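Pectate lyase (Bacillus subtilis, PDB 5AMV) cleaves polygalacturonate, the backbone of pectin, by calcium-dependent beta-elimination, releasing oligosaccharides with an unsaturated galacturonosyl group at their non-reducing ends. Local coordinates at residues N65-D68 with N69-L73; D124-A127 with N128-I131; D77-D80 with P81-L85. All coordinates share one frame; numbering follows the deposited sequence. Where two conformers were deposited one is given.

Interaction 1: residues N65-D68 with N69-L73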
ATOM      1  N   ASN A  65      -6.966 -17.017  -2.044  1.00  6.75           N
ATOM      2  CA  ASN A  65      -6.382 -18.101  -2.896  1.00  7.00           C
ATOM      3  C   ASN A  65      -7.209 -19.378  -2.731  1.00  7.17           C
ATOM      4  O   ASN A  65      -6.737 -20.375  -2.201  1.00  8.16           O
ATOM      5  CB  ASN A  65      -4.935 -18.330  -2.500  1.00  6.83           C
ATOM      6  CG  ASN A  65      -4.018 -17.266  -3.107  1.00  7.94           C
ATOM      7  OD1 ASN A  65      -3.826 -17.242  -4.325  1.00  6.89           O
ATOM      8  ND2 ASN A  65      -3.427 -16.403  -2.255  1.00  6.97           N
ATOM      9  N   VAL A  66      -8.446 -19.319  -3.214  1.00  8.07           N
ATOM     10  CA  VAL A  66      -9.376 -20.474  -3.123  1.00  8.81           C
ATOM     11  C   VAL A  66     -10.177 -20.588  -4.389  1.00  9.54           C
ATOM     12  O   VAL A  66     -10.367 -19.589  -5.144  1.00  8.15           O
ATOM     13  CB  VAL A  66     -10.317 -20.388  -1.898  1.00  9.29           C
ATOM     14  CG1 VAL A  66      -9.530 -20.446  -0.572  1.00  9.17           C
ATOM     15  CG2 VAL A  66     -11.146 -19.146  -1.935  1.00  9.74           C
ATOM     16  N   ASP A  67     -10.662 -21.803  -4.642  1.00  9.12           N
ATOM     17  CA  ASP A  67     -11.472 -22.014  -5.833  1.00  9.29           C
ATOM     18  C   ASP A  67     -12.979 -21.760  -5.589  1.00 11.79           C
ATOM     19  O   ASP A  67     -13.382 -21.215  -4.553  1.00 11.25           O
ATOM     20  CB  ASP A  67     -11.157 -23.397  -6.431  1.00  9.74           C
ATOM     21  CG  ASP A  67     -11.647 -24.561  -5.563  1.00 11.05           C
ATOM     22  OD1 ASP A  67     -12.509 -24.393  -4.670  1.00 10.11           O
ATOM     23  OD2 ASP A  67     -11.122 -25.686  -5.778  1.00 13.80           O
ATOM     24  N   ASP A  68     -13.797 -22.089  -6.573  1.00 12.10           N
ATOM     25  CA  ASP A  68     -15.236 -21.812  -6.454  1.00 13.99           C
ATOM     26  C   ASP A  68     -15.892 -22.601  -5.342  1.00 13.70           C
ATOM     27  O   ASP A  68     -16.972 -22.251  -4.891  1.00 13.72           O
ATOM     28  CB  ASP A  68     -15.945 -22.047  -7.804  1.00 15.58           C
ATOM     29  CG  ASP A  68     -15.657 -20.947  -8.794  1.00 20.33           C
ATOM     30  OD1 ASP A  68     -14.927 -19.986  -8.448  1.00 24.29           O
ATOM     31  OD2 ASP A  68     -16.186 -21.036  -9.918  1.00 27.40           O
ATOM     32  N   ASN A  69     -15.240 -23.669  -4.889  1.00 13.40           N
ATOM     33  CA  ASN A  69     -15.738 -24.429  -3.752  1.00 13.52           C
ATOM     34  C   ASN A  69     -15.020 -24.093  -2.456  1.00 13.92           C
ATOM     35  O   ASN A  69     -15.076 -24.858  -1.485  1.00 13.46           O
ATOM     36  CB  ASN A  69     -15.571 -25.929  -4.060  1.00 14.87           C
ATOM     37  CG  ASN A  69     -16.377 -26.357  -5.278  1.00 18.99           C
ATOM     38  OD1 ASN A  69     -15.879 -27.057  -6.174  1.00 23.62           O
ATOM     39  ND2 ASN A  69     -17.616 -25.906  -5.337  1.00 18.66           N
ATOM     40  N   LEU A  70     -14.277 -22.973  -2.462  1.00 12.09           N
ATOM     41  CA  LEU A  70     -13.530 -22.500  -1.293  1.00 10.68           C
ATOM     42  C   LEU A  70     -12.373 -23.411  -0.885  1.00 10.93           C
ATOM     43  O   LEU A  70     -11.910 -23.329   0.233  1.00 12.15           O
ATOM     44  CB  LEU A  70     -14.462 -22.220  -0.093  1.00  8.58           C
ATOM     45  CG  LEU A  70     -15.663 -21.314  -0.429  1.00  9.71           C
ATOM     46  CD1 LEU A  70     -16.460 -21.142   0.836  1.00 12.28           C
ATOM     47  CD2 LEU A  70     -15.098 -19.977  -0.910  1.00  8.67           C
ATOM     48  N   LYS A  71     -11.904 -24.249  -1.806  1.00 11.10           N
ATOM     49  CA  LYS A  71     -10.754 -25.128  -1.574  0.50 10.84           C
ATOM     50  C   LYS A  71      -9.470 -24.351  -1.845  1.00 10.53           C
ATOM     51  O   LYS A  71      -9.387 -23.703  -2.872  1.00 10.38           O
ATOM     52  CB  LYS A  71     -10.808 -26.326  -2.543  0.50 11.59           C
ATOM     53  CG  LYS A  71     -11.989 -27.268  -2.350  0.50 13.40           C
ATOM     54  CD  LYS A  71     -11.897 -27.973  -1.003  0.50 15.07           C
ATOM     55  CE  LYS A  71     -11.020 -29.217  -1.079  0.50 17.78           C
ATOM     56  NZ  LYS A  71     -10.862 -29.884   0.253  0.50 21.85           N
ATOM     57  N   PRO A  72      -8.459 -24.457  -0.954  1.00 11.16           N
ATOM     58  CA  PRO A  72      -7.176 -23.782  -1.212  1.00 11.10           C
ATOM     59  C   PRO A  72      -6.548 -24.084  -2.571  1.00 10.77           C
ATOM     60  O   PRO A  72      -6.632 -25.211  -3.102  1.00  9.67           O
ATOM     61  CB  PRO A  72      -6.254 -24.337  -0.133  1.00 12.59           C
ATOM     62  CG  PRO A  72      -7.179 -24.855   0.947  1.00 12.43           C
ATOM     63  CD  PRO A  72      -8.514 -25.089   0.386  1.00 11.15           C
ATOM     64  N   LEU A  73      -5.920 -23.045  -3.144  1.00  9.05           N
ATOM     65  CA  LEU A  73      -5.170 -23.154  -4.393  1.00  9.27           C
ATOM     66  C   LEU A  73      -3.752 -22.741  -4.047  1.00  9.55           C
ATOM     67  O   LEU A  73      -3.548 -21.676  -3.409  1.00 10.70           O
ATOM     68  CB  LEU A  73      -5.699 -22.150  -5.439  1.00  7.77           C
ATOM     69  CG  LEU A  73      -7.136 -22.444  -5.866  1.00  9.15           C
ATOM     70  CD1 LEU A  73      -7.703 -21.330  -6.681  1.00  8.41           C
ATOM     71  CD2 LEU A  73      -7.245 -23.756  -6.698  1.00 10.74           C
TER
HETATM   72  O   HOH W   1      -8.470 -26.580  -4.799  1.00 14.41           O
HETATM   73  O   HOH W   2     -12.762 -27.767  -5.580  1.00 23.54           O
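Asp67 turns its carboxylate back over the loop and holds Asn69 and Lys71 by their backbone amides. OD1 accepts from Asn69 N at 2.8 Å and from Lys71 N at 2.9 Å. The two donors come from opposite faces of the carboxylate plane, Lys71 N in the straighter bond (N-H...O 157°) and Asn69 N in a more bent one (134°). With chi1 at 69°, CG sits between the backbone N and the carbonyl carbon, which folds the acid over the turn that follows. OD2 takes a hydrogen from each of two waters, one shared with Pro72 O, the other with Asn69 OD1; two amides and two waters together fix the rotation of the group.

Backbone bonds close the loop itself. Leu70 N donates to Asp67 O (2.9 Å), the closing bond of a type I beta turn from Asp67 to Leu70. Beyond it the chain doubles back: Asp67 N donates to Lys71 O (2.9 Å) and Leu73 N to Asn65 O (2.9 Å), a single beta bridge that sets Val66 against Pro72.

Van der Waals contacts complete the loop. The Leu73 side chain points toward Val66 and Asp67, with CD1 3.5 Å from Val66 C and CD2 3.9 Å from Asp67 CB. The first carbons of Lys71 run alongside the Asp67 carboxylate. The apolar pair is Val66 CG2 with Leu70 CD2, at an oblique crossing.

The hairpin-like loop joins strand 61-63 to helix 75-78. Asp68 forms a salt bridge with Arg120 of helix 105-121, and Asn65 OD1 is bonded by Tyr78 OH and by Gln117 of the same helix 105-121; on helix 38-45, Arg38 and Asn39 touch Val66 and Leu70.

Interaction 2: residues D124-A127 with N128-I131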
ATOM      1  N   ASP A 124     -12.041  -5.871  -7.859  1.00  9.50           N
ATOM      2  CA  ASP A 124     -12.299  -4.431  -7.965  1.00 10.04           C
ATOM      3  C   ASP A 124     -13.388  -4.009  -7.020  1.00  9.47           C
ATOM      4  O   ASP A 124     -14.442  -4.662  -6.898  1.00  9.88           O
ATOM      5  CB  ASP A 124     -12.669  -4.007  -9.385  1.00 11.07           C
ATOM      6  CG  ASP A 124     -11.518  -4.219 -10.402  1.00 13.67           C
ATOM      7  OD1 ASP A 124     -10.311  -4.341 -10.051  1.00 13.52           O
ATOM      8  OD2 ASP A 124     -11.825  -4.280 -11.604  1.00 15.36           O
ATOM      9  N   ILE A 125     -13.124  -2.898  -6.336  1.00  8.74           N
ATOM     10  CA  ILE A 125     -14.100  -2.325  -5.415  1.00  8.23           C
ATOM     11  C   ILE A 125     -14.879  -1.226  -6.162  1.00  9.36           C
ATOM     12  O   ILE A 125     -14.281  -0.208  -6.573  1.00 10.10           O
ATOM     13  CB  ILE A 125     -13.437  -1.726  -4.152  1.00  8.20           C
ATOM     14  CG1 ILE A 125     -12.335  -2.683  -3.601  1.00  6.95           C
ATOM     15  CG2 ILE A 125     -14.536  -1.361  -3.121  1.00  8.99           C
ATOM     16  CD1 ILE A 125     -12.797  -4.159  -3.248  1.00  7.18           C
ATOM     17  N   PRO A 126     -16.184  -1.442  -6.377  1.00  8.15           N
ATOM     18  CA  PRO A 126     -16.942  -0.445  -7.141  1.00  8.81           C
ATOM     19  C   PRO A 126     -17.266   0.774  -6.302  1.00  8.81           C
ATOM     20  O   PRO A 126     -17.026   0.816  -5.081  1.00  8.75           O
ATOM     21  CB  PRO A 126     -18.239  -1.199  -7.493  1.00  9.27           C
ATOM     22  CG  PRO A 126     -18.473  -2.109  -6.314  1.00 12.46           C
ATOM     23  CD  PRO A 126     -17.064  -2.505  -5.823  1.00  9.01           C
ATOM     24  N   ALA A 127     -17.789   1.802  -6.975  1.00  9.53           N
ATOM     25  CA  ALA A 127     -18.080   3.076  -6.331  1.00 10.31           C
ATOM     26  C   ALA A 127     -19.109   2.969  -5.204  1.00  9.98           C
ATOM     27  O   ALA A 127     -20.016   2.103  -5.242  1.00 10.53           O
ATOM     28  CB  ALA A 127     -18.606   4.061  -7.395  1.00 11.45           C
ATOM     29  N   ASN A 128     -19.026   3.907  -4.253  1.00 10.34           N
ATOM     30  CA  ASN A 128     -19.997   4.038  -3.153  1.00 10.02           C
ATOM     31  C   ASN A 128     -20.072   2.769  -2.324  1.00 10.49           C
ATOM     32  O   ASN A 128     -21.149   2.176  -2.132  1.00 10.75           O
ATOM     33  CB  ASN A 128     -21.399   4.416  -3.687  1.00 10.36           C
ATOM     34  CG  ASN A 128     -21.356   5.590  -4.661  1.00 11.47           C
ATOM     35  OD1 ASN A 128     -20.732   6.613  -4.395  1.00 14.73           O
ATOM     36  ND2 ASN A 128     -22.006   5.436  -5.810  1.00 12.66           N
ATOM     37  N   THR A 129     -18.900   2.339  -1.852  1.00  9.00           N
ATOM     38  CA  THR A 129     -18.792   1.073  -1.124  1.00  8.79           C
ATOM     39  C   THR A 129     -18.065   1.329   0.168  1.00  8.39           C
ATOM     40  O   THR A 129     -17.036   2.030   0.166  1.00  9.21           O
ATOM     41  CB  THR A 129     -17.994   0.062  -1.928  1.00  8.49           C
ATOM     42  OG1 THR A 129     -18.645  -0.195  -3.183  1.00  9.50           O
ATOM     43  CG2 THR A 129     -17.857  -1.241  -1.171  1.00  8.67           C
ATOM     44  N   THR A 130     -18.579   0.745   1.257  1.00  8.57           N
ATOM     45  CA  THR A 130     -17.878   0.698   2.528  1.00  8.23           C
ATOM     46  C   THR A 130     -17.637  -0.762   2.884  1.00  8.94           C
ATOM     47  O   THR A 130     -18.562  -1.566   2.857  1.00 10.19           O
ATOM     48  CB  THR A 130     -18.677   1.359   3.667  1.00  9.42           C
ATOM     49  OG1 THR A 130     -18.796   2.772   3.401  1.00  8.42           O
ATOM     50  CG2 THR A 130     -18.005   1.089   5.076  1.00  8.46           C
ATOM     51  N   ILE A 131     -16.379  -1.097   3.155  1.00  8.36           N
ATOM     52  CA  ILE A 131     -16.021  -2.457   3.552  1.00  7.42           C
ATOM     53  C   ILE A 131     -15.325  -2.353   4.900  1.00  7.18           C
ATOM     54  O   ILE A 131     -14.302  -1.695   5.019  1.00  8.11           O
ATOM     55  CB  ILE A 131     -15.074  -3.162   2.518  1.00  6.71           C
ATOM     56  CG1 ILE A 131     -15.605  -3.015   1.078  1.00  8.95           C
ATOM     57  CG2 ILE A 131     -14.708  -4.639   2.965  1.00  9.04           C
ATOM     58  CD1 ILE A 131     -14.721  -3.688  -0.007  1.00  9.84           C
TER
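Ile125 and Ile131 reach toward each other tip to tip, their CD1 methyls 3.8 Å apart, across the bend between the end of strand 122-124 and the start of strand 129-133. The second branch of Ile125 is used as well: CG2, anti to the backbone N, lies 3.9 Å from Ile131 CD1 and 3.9 Å from Thr129 CG2. Ile125 and Thr129 cross at about a right angle; chi1 of -60° points Thr129 CG2 at Ile125 and OG1 at Pro126 O.

That hydroxyl donates to Pro126 O at 2.7 Å, meeting the oxygen from well above the carbonyl plane. The edge of the Pro126 ring, at CG, lies 3.7 Å from Thr129 OG1. Lys54 NZ also bonds to Thr129 OG1, giving this buried oxygen two polar partners. At the corner, Asn128 lies in the left-handed helical region (phi 59°, psi 54°); its ND2 donates to Thr51 O and its OD1 accepts from Asn151 ND2, just before strand 152-155.

Leu45 of helix 38-45 and Phe145 of strand 144-147 both touch Ile125 and Ile131. The arrangement is the short bend between two parallel faces of the right-handed beta-helix of this family, with aliphatic side chains filling the interior; Asn128 and Asn151 are consistent with a rung of its asparagine ladder.

Interaction 3: residues D77-D80 with P81-L85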
ATOM      1  N   ASP A  77      -1.688 -25.218  -8.687  1.00  7.99           N
ATOM      2  CA  ASP A  77      -3.068 -25.035  -9.173  1.00  7.59           C
ATOM      3  C   ASP A  77      -3.110 -23.919 -10.220  1.00  8.95           C
ATOM      4  O   ASP A  77      -3.900 -23.973 -11.156  1.00 11.88           O
ATOM      5  CB  ASP A  77      -4.062 -24.753  -8.037  1.00  8.38           C
ATOM      6  CG  ASP A  77      -4.127 -25.916  -7.066  1.00 11.04           C
ATOM      7  OD1 ASP A  77      -4.671 -26.962  -7.503  1.00 12.81           O
ATOM      8  OD2 ASP A  77      -3.613 -25.798  -5.935  1.00  9.14           O
ATOM      9  N   TYR A  78      -2.241 -22.942 -10.085  1.00  7.48           N
ATOM     10  CA  TYR A  78      -2.184 -21.811 -10.991  1.00  7.42           C
ATOM     11  C   TYR A  78      -1.162 -21.989 -12.100  1.00  8.07           C
ATOM     12  O   TYR A  78      -1.263 -21.306 -13.125  1.00  8.67           O
ATOM     13  CB  TYR A  78      -1.719 -20.583 -10.198  1.00  7.16           C
ATOM     14  CG  TYR A  78      -2.635 -20.145  -9.111  1.00  5.94           C
ATOM     15  CD1 TYR A  78      -3.970 -19.855  -9.367  1.00  5.26           C
ATOM     16  CD2 TYR A  78      -2.147 -19.918  -7.830  1.00  5.16           C
ATOM     17  CE1 TYR A  78      -4.826 -19.385  -8.346  1.00  5.38           C
ATOM     18  CE2 TYR A  78      -2.996 -19.441  -6.804  1.00  7.31           C
ATOM     19  CZ  TYR A  78      -4.310 -19.172  -7.067  1.00  6.87           C
ATOM     20  OH  TYR A  78      -5.162 -18.669  -6.125  1.00  8.24           O
ATOM     21  N   LYS A  79      -0.178 -22.867 -11.897  1.00  7.69           N
ATOM     22  CA  LYS A  79       0.983 -22.937 -12.809  0.50  6.91           C
ATOM     23  C   LYS A  79       0.550 -23.359 -14.199  1.00  7.31           C
ATOM     24  O   LYS A  79      -0.197 -24.331 -14.380  1.00  8.56           O
ATOM     25  CB  LYS A  79       2.061 -23.898 -12.302  0.50  7.97           C
ATOM     26  CG  LYS A  79       3.369 -23.715 -13.073  0.50  6.28           C
ATOM     27  CD  LYS A  79       4.419 -24.767 -12.717  0.50  7.10           C
ATOM     28  CE  LYS A  79       4.099 -26.193 -13.266  0.50  5.86           C
ATOM     29  NZ  LYS A  79       4.184 -26.400 -14.793  0.50  5.77           N
ATOM     30  N   ASP A  80       1.002 -22.598 -15.193  1.00  5.94           N
ATOM     31  CA  ASP A  80       0.721 -23.011 -16.590  1.00  6.65           C
ATOM     32  C   ASP A  80       1.442 -24.323 -16.822  1.00  6.85           C
ATOM     33  O   ASP A  80       2.577 -24.478 -16.425  1.00  7.18           O
ATOM     34  CB  ASP A  80       1.244 -21.946 -17.564  1.00  6.35           C
ATOM     35  CG  ASP A  80       0.884 -22.253 -19.005  1.00  8.51           C
ATOM     36  OD1 ASP A  80      -0.249 -21.893 -19.388  1.00 10.00           O
ATOM     37  OD2 ASP A  80       1.743 -22.832 -19.703  1.00  9.10           O
ATOM     38  N   PRO A  81       0.827 -25.242 -17.600  1.00  7.50           N
ATOM     39  CA  PRO A  81       1.521 -26.515 -17.868  1.00  8.90           C
ATOM     40  C   PRO A  81       2.935 -26.390 -18.439  1.00 10.37           C
ATOM     41  O   PRO A  81       3.778 -27.301 -18.244  1.00 12.08           O
ATOM     42  CB  PRO A  81       0.606 -27.196 -18.913  1.00  8.79           C
ATOM     43  CG  PRO A  81      -0.743 -26.685 -18.547  1.00  9.93           C
ATOM     44  CD  PRO A  81      -0.571 -25.245 -18.077  1.00  8.02           C
ATOM     45  N   GLU A  82       3.186 -25.309 -19.191  1.00  9.86           N
ATOM     46  CA  GLU A  82       4.491 -25.142 -19.821  1.00  9.99           C
ATOM     47  C   GLU A  82       5.513 -24.373 -18.984  1.00  9.89           C
ATOM     48  O   GLU A  82       6.674 -24.300 -19.348  1.00 12.38           O
ATOM     49  CB  GLU A  82       4.342 -24.428 -21.152  1.00 11.04           C
ATOM     50  CG  GLU A  82       3.662 -25.295 -22.240  1.00 14.18           C
ATOM     51  CD  GLU A  82       3.355 -24.472 -23.480  1.00 15.76           C
ATOM     52  OE1 GLU A  82       4.298 -23.991 -24.189  1.00 19.45           O
ATOM     53  OE2 GLU A  82       2.163 -24.260 -23.730  1.00 17.35           O
ATOM     54  N   TYR A  83       5.076 -23.771 -17.891  1.00  9.58           N
ATOM     55  CA  TYR A  83       6.012 -22.971 -17.104  1.00  8.98           C
ATOM     56  C   TYR A  83       6.821 -23.838 -16.149  1.00  9.25           C
ATOM     57  O   TYR A  83       6.277 -24.755 -15.529  1.00  9.93           O
ATOM     58  CB  TYR A  83       5.239 -21.936 -16.307  1.00  8.60           C
ATOM     59  CG  TYR A  83       6.102 -21.171 -15.312  1.00  7.71           C
ATOM     60  CD1 TYR A  83       6.936 -20.119 -15.732  1.00  7.59           C
ATOM     61  CD2 TYR A  83       6.051 -21.492 -13.969  1.00  7.64           C
ATOM     62  CE1 TYR A  83       7.704 -19.415 -14.788  1.00 10.03           C
ATOM     63  CE2 TYR A  83       6.777 -20.792 -13.018  1.00  7.84           C
ATOM     64  CZ  TYR A  83       7.599 -19.760 -13.435  1.00  7.34           C
ATOM     65  OH  TYR A  83       8.321 -19.057 -12.479  1.00  7.60           O
ATOM     66  N   ASP A  84       8.130 -23.553 -16.070  1.00  9.53           N
ATOM     67  CA  ASP A  84       9.001 -24.200 -15.106  0.50 10.03           C
ATOM     68  C   ASP A  84      10.061 -23.195 -14.716  1.00 10.31           C
ATOM     69  O   ASP A  84      10.745 -22.600 -15.578  1.00  9.78           O
ATOM     70  CB  ASP A  84       9.646 -25.432 -15.711  0.50 10.52           C
ATOM     71  CG  ASP A  84      10.594 -26.131 -14.746  0.50 11.98           C
ATOM     72  OD1 ASP A  84      10.094 -26.866 -13.871  0.50 13.38           O
ATOM     73  OD2 ASP A  84      11.826 -25.950 -14.897  0.50 13.80           O
ATOM     74  N   LEU A  85      10.145 -22.941 -13.411  1.00 10.54           N
ATOM     75  CA  LEU A  85      11.077 -21.906 -12.905  1.00 10.15           C
ATOM     76  C   LEU A  85      12.519 -22.168 -13.385  1.00 10.42           C
ATOM     77  O   LEU A  85      13.195 -21.250 -13.842  1.00  9.80           O
ATOM     78  CB  LEU A  85      11.013 -21.757 -11.379  1.00 11.09           C
ATOM     79  CG  LEU A  85      11.963 -20.740 -10.742  1.00 11.05           C
ATOM     80  CD1 LEU A  85      11.794 -19.294 -11.336  1.00  9.89           C
ATOM     81  CD2 LEU A  85      11.858 -20.748  -9.194  1.00 13.85           C
TER
HETATM   82  O   HOH W   3       0.278 -24.167 -21.791  1.00 12.25           O
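Lys79 and Asp80 both place CG anti to the backbone N (chi1 -167° and -175°), and in the conformer described the lysine then bends at chi3 and chi4, curling its ammonium group back over the turn. There Lys79 NZ donates to Tyr83 O at 2.8 Å, in the carbonyl plane, and to Asp80 O at 3.0 Å, linking two carbonyls three residues apart. The turn itself is closed by backbone: Tyr83 N donates to Asp80 O (3.0 Å), from the face of the carbonyl plane opposite to NZ, in a type I beta turn from Asp80 to Tyr83.

The Asp80 carboxylate braces the same turn from its side chain. OD2 accepts Glu82 N at 2.9 Å, the amide coming from above the carboxylate plane in a nearly straight bond (157°). A water donates to both Asp80 OD2 and Glu82 OE2, which lie 4.3 Å apart, and may ease the like-charge approach. Arg112, in a salt bridge with Asp80 OD1, probably offsets part of that charge.

The apolar part of Lys79 crosses the Tyr83 side chain at about a right angle. Its CG sits at the ring edge, in the ring plane, 3.6 Å from Tyr83 CD2, while Leu85 N lies over one face toward the rim.

The turn connects helix 75-78, which Lys79 leaves as the first non-helical residue, to helix 85-92, where Asp84 is the N-cap and bonds Lys87 N. Helix 105-121 packs against the turn: Ala109 touches Asp80 and Tyr83, Ser113 accepts Asp80 N, and Gln106 meets the backbones of Glu82 and Asp84. Phe166 packs against Tyr83 with the ring planes nearly perpendicular.

Overall arrangement
Interactions 1 and 3 are neighbours along one excursion of the chain, their centres 18 Å apart, and they touch: Tyr78 OH lies 2.7 Å from Asn65 OD1, a probable hydrogen bond, and packs against Leu73 CB. Helix 105-121 serves both, with Gln117 and Arg120 meeting residues 65-73 and Arg112 and Ala109 meeting residues 77-85. Interaction 2 follows this helix and lies deeper, its centre about 23 Å from that of interaction 1 and 33 Å from that of interaction 3, touching neither. Of the three, it is the one that approaches the calcium site: the Ile125 side chain is about 12 Å from that of the calcium ligand Asp184. Interactions 1 and 3 lie away from the calcium and glycan sites.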